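Local coordinates for De novo protein based on the inhibitor Amoebiasin-1 (Entamoeba histolytica, PDB 5SWK) that is a redesigned form of an amoebic chagasin-family inhibitor, whose parent blocks cysteine proteases of the papain type and may protect the cytosol from them, at residues T88-A91 with E92-L96. Residues are numbered along the deposited sequence; the frame is centred on the assembly and turned at random.
Sequences TSFA and EYWNL
OE1 of E92 receives the backbone N-H of S89 in a nearly straight bond of 2.9 Å between S89 N and E92 OE1, and the S89 hydroxyl lies close enough for at most a weak, unsettled second bond. In return, E92 N gives its hydrogen to S89 OG across 3.1 Å. This reciprocal exchange is the capping box at the start of the short helix 90-95, which follows strand 77-86 and precedes strand 101-109. Serine suits the N-cap because its short side chain turns back toward the first helical turn: chi1 of 68° sets OG between the backbone N and the carbonyl carbon. Glutamate three residues on is long enough to return to the S89 amide, which meets OE1 on its anti side, somewhat out of the carboxylate plane. Its negative charge at a helix N-terminus would probably be stabilised by the helix dipole.

T88, just ahead of the cap, lays its methyl over the flat face that the Y93 ring offers. This CH-pi contact puts T88 CG2 3.6 Å from the ring centroid of Y93; with CG2 anti to the backbone N, the methyl rather than the hydroxyl meets the ring. The i to i+4 bonds of the helix include Y93 N to S89 O (3.1 Å) and W94 N to F90 O (2.8 Å).

One turn apart, F90 and W94 project side by side, giving broad aromatic surfaces to the chain of another protein in the assembly, where an aromatic side chain lies nearly parallel to the F90 ring and a backbone group bonds W94 NE1. The F90 ring and the five-membered ring of W94, their planes 29° apart, are slid so far that the rings barely overlap. W94 CB instead sits over a face of the F90 ring, while F90 CZ touches W94 CE3 at 3.6 Å.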
loop_
_atom_site.group_PDB
_atom_site.type_symbol
_atom_site.label_atom_id
_atom_site.label_comp_id
_atom_site.label_asym_id
_atom_site.label_seq_id
_atom_site.Cartn_x
_atom_site.Cartn_y
_atom_site.Cartn_z
ATOM N N THR D 88 -1.033 5.819 6.626
ATOM C CA THR D 88 -0.011 5.092 5.883
ATOM C C THR D 88 0.769 4.189 6.838
ATOM O O THR D 88 1.147 4.612 7.928
ATOM C CB THR D 88 0.922 6.061 5.142
ATOM O OG1 THR D 88 0.134 6.899 4.293
ATOM C CG2 THR D 88 1.906 5.315 4.289
ATOM N N SER D 89 0.970 2.932 6.450
ATOM C CA SER D 89 1.622 1.960 7.331
ATOM C C SER D 89 3.135 1.999 7.174
ATOM O O SER D 89 3.638 2.469 6.157
ATOM C CB SER D 89 1.129 0.549 7.025
ATOM O OG SER D 89 1.598 0.166 5.747
ATOM N N PHE D 90 3.860 1.486 8.165
ATOM C CA PHE D 90 5.301 1.355 8.019
ATOM C C PHE D 90 5.659 0.602 6.732
ATOM O O PHE D 90 6.558 1.009 6.003
ATOM C CB PHE D 90 5.940 0.626 9.205
ATOM C CG PHE D 90 7.379 0.283 8.961
ATOM C CD1 PHE D 90 8.348 1.278 9.016
ATOM C CD2 PHE D 90 7.763 -1.018 8.622
ATOM C CE1 PHE D 90 9.674 0.997 8.743
ATOM C CE2 PHE D 90 9.094 -1.315 8.360
ATOM C CZ PHE D 90 10.054 -0.304 8.419
ATOM N N ALA D 91 4.958 -0.504 6.473
ATOM C CA ALA D 91 5.239 -1.309 5.285
ATOM C C ALA D 91 5.145 -0.466 4.014
ATOM O O ALA D 91 5.998 -0.571 3.132
ATOM C CB ALA D 91 4.288 -2.514 5.215
ATOM N N GLU D 92 4.138 0.404 3.944
ATOM C CA GLU D 92 3.962 1.265 2.776
ATOM C C GLU D 92 5.118 2.264 2.604
ATOM O O GLU D 92 5.643 2.427 1.494
ATOM C CB GLU D 92 2.613 1.990 2.856
ATOM C CG GLU D 92 1.443 1.055 2.559
ATOM C CD GLU D 92 0.060 1.648 2.846
ATOM O OE1 GLU D 92 -0.093 2.465 3.774
ATOM O OE2 GLU D 92 -0.895 1.264 2.139
ATOM N N TYR D 93 5.526 2.917 3.694
ATOM C CA TYR D 93 6.685 3.802 3.650
ATOM C C TYR D 93 7.955 3.050 3.275
ATOM O O TYR D 93 8.739 3.519 2.454
ATOM C CB TYR D 93 6.906 4.488 5.001
ATOM C CG TYR D 93 5.904 5.557 5.343
ATOM C CD1 TYR D 93 5.788 6.698 4.566
ATOM C CD2 TYR D 93 5.092 5.437 6.461
ATOM C CE1 TYR D 93 4.884 7.706 4.893
ATOM C CE2 TYR D 93 4.184 6.436 6.801
ATOM C CZ TYR D 93 4.085 7.564 6.008
ATOM O OH TYR D 93 3.186 8.551 6.331
ATOM N N TRP D 94 8.162 1.887 3.887
ATOM C CA TRP D 94 9.390 1.145 3.652
ATOM C C TRP D 94 9.463 0.654 2.202
ATOM O O TRP D 94 10.534 0.666 1.589
ATOM C CB TRP D 94 9.521 -0.033 4.624
ATOM C CG TRP D 94 10.905 -0.592 4.595
ATOM C CD1 TRP D 94 11.329 -1.703 3.922
ATOM C CD2 TRP D 94 12.065 -0.033 5.216
ATOM N NE1 TRP D 94 12.677 -1.883 4.105
ATOM C CE2 TRP D 94 13.153 -0.871 4.898
ATOM C CE3 TRP D 94 12.287 1.088 6.032
ATOM C CZ2 TRP D 94 14.442 -0.625 5.361
ATOM C CZ3 TRP D 94 13.565 1.332 6.483
ATOM C CH2 TRP D 94 14.629 0.483 6.145
ATOM N N ASN D 95 8.327 0.235 1.652
ATOM C CA ASN D 95 8.284 -0.219 0.258
ATOM C C ASN D 95 8.768 0.866 -0.703
ATOM O O ASN D 95 9.394 0.570 -1.724
ATOM C CB ASN D 95 6.864 -0.662 -0.126
ATOM C CG ASN D 95 6.732 -0.989 -1.611
ATOM O OD1 ASN D 95 7.168 -2.047 -2.059
ATOM N ND2 ASN D 95 6.130 -0.077 -2.378
ATOM N N LEU D 96 8.501 2.123 -0.357
ATOM C CA LEU D 96 8.819 3.249 -1.233
ATOM C C LEU D 96 10.322 3.533 -1.323
ATOM O O LEU D 96 10.752 4.336 -2.150
ATOM C CB LEU D 96 8.087 4.512 -0.770
ATOM C CG LEU D 96 6.567 4.587 -0.935
ATOM C CD1 LEU D 96 6.021 5.833 -0.248
ATOM C CD2 LEU D 96 6.178 4.568 -2.413
#